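Local atomic coordinates of particle-associated glycoside hydrolase (Acinetobacter phage Fri1, PDB entry 6C72), a protein that degrades the capsular polysaccharide of Acinetobacter baumannii as the phage tailspike, probably by hydrolysing glycosidic bonds during entry into the host. Residues S18-S23 with T40-V45; T48-A53 with H91-G96; T54-A59 with L82-N87. All blocks are in the same frame, centred on the assembly; numbering follows the deposited sequence. Where two conformers were deposited one is given.

Interaction 1. Residues S18-S23 with T40-V45; sequences SVQVDS and TTTSYV
The carbonyl oxygen of Val21 is gripped twice by one residue: Thr42 N donates to Val21 O over 2.8 Å, and Thr42 OG1 donates to the same Val21 O at 3.0 Å. The hydroxyl comes from above the carbonyl plane, 39° out of it, while the amide lies closer to that plane, tilted by 20°. OG1 joins the amide at the same oxygen because it sits beside its own backbone N (chi1 -66°). Upstream, strands 19-21 and 38-41 run parallel, with Thr40 N bonded to Val19 O at 2.9 Å and Val21 N to Thr40 O at 3.1 Å. Gln20 and Thr40 stand on one face of this sheet. On the other, Val21 and Thr41 meet methyl to methyl, CG2 to CG2 at 3.9 Å, and Leu27 of helix 24-27 touches both. Past the strands the two segments stay together: Ser43 N makes a weak bond to Asp22 O, and Ser23 CA approaches Ser43 O at 3.2 Å. Ser23 is the N-cap of helix 24-27, its OG bonded to Ala26 N. Strand, short helix and parallel strand form a beta-alpha-beta unit, and the twofold hold on Val21 O carries the pairing beyond the last bridge to the helix start.

Interaction 2. Residues T48-A53 with H91-G96; sequences TGFGGA and HATQAG. With ZN (zinc ion), chain E; ZN (zinc ion), chain F.
A glycine-rich loop, 48-53, lies against the 3-10 turn 92-95 that follows the zinc ligand His91. Gln94 reaches across with its chain extended beyond CG, and its NE2 donates to Gly52 O along a nearly straight line, 178° at the hydrogen. The bond lies in the plane of both the carbonyl and the Gln94 amide; the modelled 2.5 Å from Gln94 NE2 to Gly52 O is unusually short and its exact length doubtful. The other end of that amide turns inward, Gln94 OE1 accepting from His91 N at 3.2 Å, so bonds at both ends probably fix the amide's rotation. Ala53 CB packs on Gln94 NE2 at 3.5 Å. Beside this, Thr93 CB sits 3.7 Å from Gly51 CA, and Thr93 CG2 meets Phe50 CB at 4.0 Å. The His91 imidazole bridges two zinc ions, ND1 binding one at 2.4 Å and NE2 the other at 2.0 Å; waters are further ligands of both. Gln94 therefore joins the loop to the backbone of a metal-binding residue. The loop leads from strand 38-41 into strand 54-58, whereas the turn links strand 89-91 to the region before helix 110-122, against which Ala92 and Ala95 pack.

Interaction 3. Residues T54-A59 with L82-N87; sequences TYLWDA and LLQVHN
Leu82 opens the pairing with Leu56, a hydrogen-bonded antiparallel pair: Leu82 N donates to Leu56 O at 2.7 Å, and Leu56 N returns a bond to Leu82 O at 2.8 Å. That second carbonyl also receives the CA-H of Tyr55, with Tyr55 CA 3.0 Å from Leu82 O. The Leu82 side chain runs obliquely past Asp58, its CD1 resting 3.9 Å from Asp58 CB, so the aliphatic part of the aspartate does most of the touching.

Leu83 comes next, opposite Tyr55 in a non-hydrogen-bonded pair, with both side chains on the same face of the sheet. Its CG is anti to the backbone N (chi1 -178°), which carries CD1 to the phenol ring, 3.8 Å from Tyr55 CE2. Val24 and Leu27 of helix 24-27 and Ile71 also pack on Tyr55, so the helix covers this face of the sheet.

At Gln84 the backbone continues the pairing, Gln84 N donating to Thr54 O at 2.8 Å. A water carries the connection one step further by accepting from Thr54 N and donating to Gln84 O. The Gln84 side chain bends at chi2 (-59°) and crosses that of Leu56 at about a right angle, with Gln84 CG 3.6 Å from Leu56 CG. Farther on, His86 turns the edge of its imidazole to Thr54, CE1 lying 4.1 Å from Thr54 CB.

Strand 54-58 is the middle strand of the five-stranded mixed sheet, between 38-41 and 80-83, and strand 70-72 flanks 80-83 beyond. After the pairing ends, the chain continues toward strand 89-91, while Asn87 packs against Asn87 of both neighbouring subunits.

In the fold
Interactions 1 and 3 belong to the same N-terminal mixed sheet, where strands 38-41 and 54-58 are neighbours; their centres are about 12 Å apart, and Thr41 CG2 packs on Tyr55 CE1 at 3.7 Å. Interaction 2 uses the loop between those strands and lies about 10 Å, centre to centre, from interaction 1. Interactions 1 and 2 are joined by probable hydrogen bonds, Tyr44 N to Phe50 O and Thr41 OG1 to Ala53 N, both 2.8 Å. Interaction 3 is nested within the loop closed by interaction 2, with Ala53 CB touching Leu83 CD1. The two zinc ions on His91 belong to interaction 2; a different zinc lies about 6 Å from the His86 side chain.

Interaction 1. Residues S18-S23 with T40-V45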
loop_
_atom_site.group_PDB
_atom_site.type_symbol
_atom_site.label_atom_id
_atom_site.label_comp_id
_atom_site.label_asym_id
_atom_site.label_seq_id
_atom_site.Cartn_x
_atom_site.Cartn_y
_atom_site.Cartn_z
ATOM N N SER A 18 -30.927 -42.547 -25.721
ATOM C CA SER A 18 -30.220 -42.130 -24.515
ATOM C C SER A 18 -30.243 -43.225 -23.454
ATOM O O SER A 18 -31.312 -43.668 -23.026
ATOM C CB SER A 18 -30.833 -40.845 -23.948
ATOM O OG SER A 18 -32.167 -41.059 -23.510
ATOM N N VAL A 19 -29.059 -43.656 -23.032
ATOM C CA VAL A 19 -28.915 -44.709 -22.033
ATOM C C VAL A 19 -28.949 -44.093 -20.634
ATOM O O VAL A 19 -28.360 -43.033 -20.387
ATOM C CB VAL A 19 -27.615 -45.497 -22.283
ATOM C CG1 VAL A 19 -27.394 -46.551 -21.209
ATOM C CG2 VAL A 19 -27.663 -46.136 -23.652
ATOM N N GLN A 20 -29.626 -44.771 -19.708
ATOM C CA GLN A 20 -29.720 -44.346 -18.313
ATOM C C GLN A 20 -29.620 -45.584 -17.435
ATOM O O GLN A 20 -30.485 -46.462 -17.507
ATOM C CB GLN A 20 -31.042 -43.608 -18.032
ATOM C CG GLN A 20 -31.084 -42.847 -16.696
ATOM C CD GLN A 20 -32.430 -42.153 -16.396
ATOM O OE1 GLN A 20 -33.307 -42.019 -17.258
ATOM N NE2 GLN A 20 -32.591 -41.727 -15.149
ATOM N N VAL A 21 -28.565 -45.671 -16.630
ATOM C CA VAL A 21 -28.379 -46.787 -15.713
ATOM C C VAL A 21 -28.222 -46.234 -14.299
ATOM O O VAL A 21 -28.176 -45.023 -14.088
ATOM C CB VAL A 21 -27.189 -47.689 -16.101
ATOM C CG1 VAL A 21 -27.451 -48.343 -17.445
ATOM C CG2 VAL A 21 -25.907 -46.894 -16.137
ATOM N N ASP A 22 -28.186 -47.143 -13.319
ATOM C CA ASP A 22 -28.220 -46.759 -11.912
ATOM C C ASP A 22 -26.845 -46.701 -11.250
ATOM O O ASP A 22 -26.744 -46.202 -10.123
ATOM C CB ASP A 22 -29.146 -47.703 -11.122
ATOM C CG ASP A 22 -28.690 -49.155 -11.150
ATOM O OD1 ASP A 22 -27.642 -49.455 -11.755
ATOM O OD2 ASP A 22 -29.406 -50.010 -10.587
ATOM N N SER A 23 -25.795 -47.190 -11.907
ATOM C CA SER A 23 -24.469 -47.221 -11.300
ATOM C C SER A 23 -23.443 -47.505 -12.386
ATOM O O SER A 23 -23.790 -47.851 -13.518
ATOM C CB SER A 23 -24.366 -48.270 -10.190
ATOM O OG SER A 23 -24.449 -49.576 -10.726
ATOM N N THR A 40 -25.896 -42.016 -19.157
ATOM C CA THR A 40 -25.963 -41.240 -17.928
ATOM C C THR A 40 -26.191 -42.181 -16.756
ATOM O O THR A 40 -27.164 -42.939 -16.746
ATOM C CB THR A 40 -27.061 -40.174 -18.016
ATOM O OG1 THR A 40 -26.645 -39.150 -18.929
ATOM C CG2 THR A 40 -27.334 -39.555 -16.646
ATOM N N THR A 41 -25.274 -42.161 -15.794
ATOM C CA THR A 41 -25.402 -42.942 -14.572
ATOM C C THR A 41 -26.177 -42.161 -13.521
ATOM O O THR A 41 -26.024 -40.944 -13.394
ATOM C CB THR A 41 -24.034 -43.318 -14.004
ATOM O OG1 THR A 41 -23.252 -42.131 -13.819
ATOM C CG2 THR A 41 -23.307 -44.283 -14.927
ATOM N N THR A 42 -27.039 -42.872 -12.794
ATOM C CA THR A 42 -27.755 -42.276 -11.672
ATOM C C THR A 42 -26.809 -41.955 -10.522
ATOM O O THR A 42 -26.871 -40.869 -9.935
ATOM C CB THR A 42 -28.845 -43.239 -11.194
ATOM O OG1 THR A 42 -29.848 -43.392 -12.208
ATOM C CG2 THR A 42 -29.467 -42.741 -9.902
ATOM N N SER A 43 -25.963 -42.915 -10.156
ATOM C CA SER A 43 -24.923 -42.739 -9.153
ATOM C C SER A 43 -23.675 -43.466 -9.615
ATOM O O SER A 43 -23.690 -44.184 -10.618
ATOM C CB SER A 43 -25.350 -43.279 -7.789
ATOM O OG SER A 43 -26.661 -42.870 -7.476
ATOM N N TYR A 44 -22.583 -43.297 -8.867
ATOM C CA TYR A 44 -21.452 -44.192 -9.079
ATOM C C TYR A 44 -21.742 -45.561 -8.473
ATOM O O TYR A 44 -21.775 -46.569 -9.181
ATOM C CB TYR A 44 -20.173 -43.606 -8.494
ATOM C CG TYR A 44 -18.917 -44.277 -9.009
ATOM C CD1 TYR A 44 -18.507 -45.513 -8.524
ATOM C CD2 TYR A 44 -18.135 -43.664 -9.984
ATOM C CE1 TYR A 44 -17.363 -46.109 -8.997
ATOM C CE2 TYR A 44 -17.001 -44.248 -10.450
ATOM C CZ TYR A 44 -16.614 -45.461 -9.953
ATOM O OH TYR A 44 -15.472 -46.035 -10.433
ATOM N N VAL A 45 -21.971 -45.612 -7.162
ATOM C CA VAL A 45 -22.448 -46.818 -6.488
ATOM C C VAL A 45 -23.968 -46.755 -6.370
ATOM O O VAL A 45 -24.523 -45.759 -5.887
ATOM C CB VAL A 45 -21.790 -46.989 -5.109
ATOM C CG1 VAL A 45 -22.419 -48.150 -4.362
ATOM C CG2 VAL A 45 -20.300 -47.222 -5.277
#

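Interaction 2. Residues T48-A53 with H91-G96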
loop_
_atom_site.group_PDB
_atom_site.type_symbol
_atom_site.label_atom_id
_atom_site.label_comp_id
_atom_site.label_asym_id
_atom_site.label_seq_id
_atom_site.Cartn_x
_atom_site.Cartn_y
_atom_site.Cartn_z
ATOM N N THR A 48 -26.706 -44.552 -3.918
ATOM C CA THR A 48 -26.098 -43.571 -3.031
ATOM C C THR A 48 -26.466 -42.141 -3.395
ATOM O O THR A 48 -26.393 -41.260 -2.532
ATOM C CB THR A 48 -24.560 -43.681 -3.018
ATOM O OG1 THR A 48 -24.018 -43.370 -4.311
ATOM C CG2 THR A 48 -24.113 -45.071 -2.584
ATOM N N GLY A 49 -26.830 -41.879 -4.648
ATOM C CA GLY A 49 -27.125 -40.525 -5.068
ATOM C C GLY A 49 -25.914 -39.659 -5.333
ATOM O O GLY A 49 -26.077 -38.471 -5.635
ATOM N N PHE A 50 -24.709 -40.209 -5.216
ATOM C CA PHE A 50 -23.468 -39.496 -5.474
ATOM C C PHE A 50 -22.757 -40.133 -6.658
ATOM O O PHE A 50 -22.797 -41.357 -6.829
ATOM C CB PHE A 50 -22.557 -39.524 -4.247
ATOM C CG PHE A 50 -23.105 -38.770 -3.078
ATOM C CD1 PHE A 50 -23.961 -39.384 -2.186
ATOM C CD2 PHE A 50 -22.762 -37.431 -2.874
ATOM C CE1 PHE A 50 -24.479 -38.685 -1.106
ATOM C CE2 PHE A 50 -23.274 -36.722 -1.794
ATOM C CZ PHE A 50 -24.141 -37.353 -0.909
ATOM N N GLY A 51 -22.114 -39.297 -7.478
ATOM C CA GLY A 51 -21.194 -39.781 -8.487
ATOM C C GLY A 51 -21.753 -39.965 -9.881
ATOM O O GLY A 51 -21.009 -40.411 -10.761
ATOM N N GLY A 52 -23.025 -39.654 -10.112
ATOM C CA GLY A 52 -23.565 -39.754 -11.454
ATOM C C GLY A 52 -22.791 -38.895 -12.437
ATOM O O GLY A 52 -22.205 -37.873 -12.077
ATOM N N ALA A 53 -22.778 -39.330 -13.697
ATOM C CA ALA A 53 -21.978 -38.660 -14.712
ATOM C C ALA A 53 -22.515 -39.001 -16.100
ATOM O O ALA A 53 -23.476 -39.764 -16.257
ATOM C CB ALA A 53 -20.503 -39.033 -14.571
ATOM N N HIS A 91 -16.389 -33.956 -10.128
ATOM C CA HIS A 91 -16.751 -34.391 -8.783
ATOM C C HIS A 91 -15.994 -35.678 -8.473
ATOM O O HIS A 91 -16.076 -36.645 -9.235
ATOM C CB HIS A 91 -18.261 -34.597 -8.666
ATOM C CG HIS A 91 -19.047 -33.327 -8.755
ATOM N ND1 HIS A 91 -19.703 -32.777 -7.673
ATOM C CD2 HIS A 91 -19.273 -32.488 -9.794
ATOM C CE1 HIS A 91 -20.291 -31.651 -8.039
ATOM N NE2 HIS A 91 -20.042 -31.451 -9.321
ATOM N N ALA A 92 -15.225 -35.682 -7.382
ATOM C CA ALA A 92 -14.454 -36.868 -7.034
ATOM C C ALA A 92 -15.354 -38.088 -6.853
ATOM O O ALA A 92 -14.914 -39.225 -7.079
ATOM C CB ALA A 92 -13.629 -36.613 -5.778
ATOM N N THR A 93 -16.615 -37.881 -6.454
ATOM C CA THR A 93 -17.537 -39.010 -6.393
ATOM C C THR A 93 -17.685 -39.697 -7.748
ATOM O O THR A 93 -18.005 -40.893 -7.806
ATOM C CB THR A 93 -18.903 -38.552 -5.888
ATOM O OG1 THR A 93 -19.355 -37.454 -6.687
ATOM C CG2 THR A 93 -18.846 -38.154 -4.413
ATOM N N GLN A 94 -17.455 -38.977 -8.843
ATOM C CA GLN A 94 -17.547 -39.585 -10.164
ATOM C C GLN A 94 -16.342 -40.462 -10.497
ATOM O O GLN A 94 -16.301 -41.040 -11.593
ATOM C CB GLN A 94 -17.736 -38.496 -11.229
ATOM C CG GLN A 94 -19.035 -37.700 -11.039
ATOM C CD GLN A 94 -19.132 -36.470 -11.932
ATOM O OE1 GLN A 94 -18.162 -35.728 -12.101
ATOM N NE2 GLN A 94 -20.305 -36.247 -12.502
ATOM N N ALA A 95 -15.364 -40.565 -9.593
ATOM C CA ALA A 95 -14.305 -41.563 -9.676
ATOM C C ALA A 95 -14.457 -42.647 -8.624
ATOM O O ALA A 95 -13.554 -43.471 -8.456
ATOM C CB ALA A 95 -12.932 -40.909 -9.541
ATOM N N GLY A 96 -15.567 -42.660 -7.899
ATOM C CA GLY A 96 -15.821 -43.675 -6.906
ATOM C C GLY A 96 -15.574 -43.252 -5.478
ATOM O O GLY A 96 -15.750 -44.073 -4.577
HETATM ZN ZN ZN E . -19.935 -33.994 -5.637
HETATM ZN ZN ZN F . -20.818 -29.650 -9.862
HETATM O O HOH W 1 -17.542 -34.935 -5.334
HETATM O O HOH W 2 -22.664 -29.989 -10.096
HETATM O O HOH W 3 -19.863 -27.903 -8.406
#

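Interaction 3. Residues T54-A59 with L82-N87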
loop_
_atom_site.group_PDB
_atom_site.type_symbol
_atom_site.label_atom_id
_atom_site.label_comp_id
_atom_site.label_asym_id
_atom_site.label_seq_id
_atom_site.Cartn_x
_atom_site.Cartn_y
_atom_site.Cartn_z
ATOM N N THR A 54 -21.891 -38.395 -17.109
ATOM C CA THR A 54 -22.235 -38.579 -18.510
ATOM C C THR A 54 -21.046 -39.181 -19.243
ATOM O O THR A 54 -19.904 -38.754 -19.049
ATOM C CB THR A 54 -22.644 -37.254 -19.151
ATOM O OG1 THR A 54 -23.824 -36.772 -18.503
ATOM C CG2 THR A 54 -22.934 -37.428 -20.628
ATOM N N TYR A 55 -21.326 -40.155 -20.104
ATOM C CA TYR A 55 -20.293 -40.911 -20.791
ATOM C C TYR A 55 -20.574 -40.960 -22.285
ATOM O O TYR A 55 -21.717 -40.817 -22.729
ATOM C CB TYR A 55 -20.195 -42.334 -20.232
ATOM C CG TYR A 55 -19.900 -42.387 -18.749
ATOM C CD1 TYR A 55 -20.915 -42.233 -17.808
ATOM C CD2 TYR A 55 -18.604 -42.605 -18.287
ATOM C CE1 TYR A 55 -20.648 -42.278 -16.450
ATOM C CE2 TYR A 55 -18.327 -42.665 -16.931
ATOM C CZ TYR A 55 -19.355 -42.498 -16.022
ATOM O OH TYR A 55 -19.085 -42.554 -14.681
ATOM N N LEU A 56 -19.506 -41.154 -23.058
ATOM C CA LEU A 56 -19.590 -41.346 -24.500
ATOM C C LEU A 56 -19.000 -42.705 -24.863
ATOM O O LEU A 56 -17.921 -43.078 -24.390
ATOM C CB LEU A 56 -18.852 -40.235 -25.259
ATOM C CG LEU A 56 -19.428 -38.819 -25.187
ATOM C CD1 LEU A 56 -18.658 -37.873 -26.108
ATOM C CD2 LEU A 56 -20.906 -38.823 -25.530
ATOM N N TRP A 57 -19.704 -43.436 -25.717
ATOM C CA TRP A 57 -19.312 -44.798 -26.051
ATOM C C TRP A 57 -18.182 -44.799 -27.073
ATOM O O TRP A 57 -18.266 -44.125 -28.102
ATOM C CB TRP A 57 -20.523 -45.565 -26.585
ATOM C CG TRP A 57 -20.225 -46.942 -27.078
ATOM C CD1 TRP A 57 -20.299 -47.379 -28.369
ATOM C CD2 TRP A 57 -19.807 -48.067 -26.295
ATOM N NE1 TRP A 57 -19.954 -48.706 -28.436
ATOM C CE2 TRP A 57 -19.643 -49.153 -27.178
ATOM C CE3 TRP A 57 -19.554 -48.260 -24.935
ATOM C CZ2 TRP A 57 -19.239 -50.421 -26.743
ATOM C CZ3 TRP A 57 -19.154 -49.512 -24.504
ATOM C CH2 TRP A 57 -18.999 -50.580 -25.405
ATOM N N ASP A 58 -17.116 -45.537 -26.778
ATOM C CA ASP A 58 -16.029 -45.775 -27.723
ATOM C C ASP A 58 -15.941 -47.283 -27.915
ATOM O O ASP A 58 -15.521 -48.006 -27.005
ATOM C CB ASP A 58 -14.703 -45.188 -27.225
ATOM C CG ASP A 58 -13.616 -45.168 -28.307
ATOM O OD1 ASP A 58 -13.898 -45.533 -29.471
ATOM O OD2 ASP A 58 -12.471 -44.771 -27.997
ATOM N N ALA A 59 -16.354 -47.753 -29.096
ATOM C CA ALA A 59 -16.419 -49.190 -29.344
ATOM C C ALA A 59 -15.039 -49.838 -29.402
ATOM O O ALA A 59 -14.889 -51.010 -29.034
ATOM C CB ALA A 59 -17.180 -49.455 -30.643
ATOM N N LEU A 82 -16.683 -43.342 -21.980
ATOM C CA LEU A 82 -15.694 -42.317 -21.679
ATOM C C LEU A 82 -16.353 -41.151 -20.953
ATOM O O LEU A 82 -17.337 -40.575 -21.438
ATOM C CB LEU A 82 -15.004 -41.833 -22.950
ATOM C CG LEU A 82 -14.306 -42.930 -23.751
ATOM C CD1 LEU A 82 -13.497 -42.323 -24.875
ATOM C CD2 LEU A 82 -13.441 -43.811 -22.845
ATOM N N LEU A 83 -15.800 -40.817 -19.793
ATOM C CA LEU A 83 -16.330 -39.751 -18.959
ATOM C C LEU A 83 -16.283 -38.411 -19.685
ATOM O O LEU A 83 -15.285 -38.073 -20.329
ATOM C CB LEU A 83 -15.498 -39.671 -17.679
ATOM C CG LEU A 83 -15.947 -38.632 -16.659
ATOM C CD1 LEU A 83 -17.293 -39.082 -16.084
ATOM C CD2 LEU A 83 -14.890 -38.407 -15.586
ATOM N N GLN A 84 -17.359 -37.627 -19.554
ATOM C CA GLN A 84 -17.421 -36.266 -20.082
ATOM C C GLN A 84 -17.482 -35.302 -18.910
ATOM O O GLN A 84 -18.491 -35.243 -18.201
ATOM C CB GLN A 84 -18.619 -36.053 -21.003
ATOM C CG GLN A 84 -18.667 -36.972 -22.211
ATOM C CD GLN A 84 -17.436 -36.863 -23.115
ATOM O OE1 GLN A 84 -16.800 -37.874 -23.425
ATOM N NE2 GLN A 84 -17.112 -35.644 -23.555
ATOM N N VAL A 85 -16.415 -34.548 -18.712
ATOM C CA VAL A 85 -16.375 -33.521 -17.681
ATOM C C VAL A 85 -16.930 -32.232 -18.260
ATOM O O VAL A 85 -16.463 -31.756 -19.301
ATOM C CB VAL A 85 -14.940 -33.306 -17.172
ATOM C CG1 VAL A 85 -14.911 -32.136 -16.188
ATOM C CG2 VAL A 85 -14.395 -34.574 -16.541
ATOM N N HIS A 86 -17.900 -31.643 -17.578
ATOM C CA HIS A 86 -18.480 -30.395 -18.039
ATOM C C HIS A 86 -18.088 -29.263 -17.100
ATOM O O HIS A 86 -17.858 -29.474 -15.905
ATOM C CB HIS A 86 -20.006 -30.503 -18.141
ATOM C CG HIS A 86 -20.481 -31.536 -19.120
ATOM N ND1 HIS A 86 -20.926 -32.783 -18.731
ATOM C CD2 HIS A 86 -20.586 -31.506 -20.472
ATOM C CE1 HIS A 86 -21.277 -33.479 -19.799
ATOM N NE2 HIS A 86 -21.080 -32.727 -20.869
ATOM N N ASN A 87 -18.018 -28.053 -17.657
ATOM C CA ASN A 87 -17.744 -26.821 -16.912
ATOM C C ASN A 87 -16.417 -26.882 -16.142
ATOM O O ASN A 87 -16.246 -26.183 -15.144
ATOM C CB ASN A 87 -18.913 -26.488 -15.970
ATOM C CG ASN A 87 -18.921 -25.025 -15.522
ATOM O OD1 ASN A 87 -19.183 -24.117 -16.315
ATOM N ND2 ASN A 87 -18.649 -24.798 -14.241
HETATM O O HOH W 4 -19.915 -36.218 -16.241
#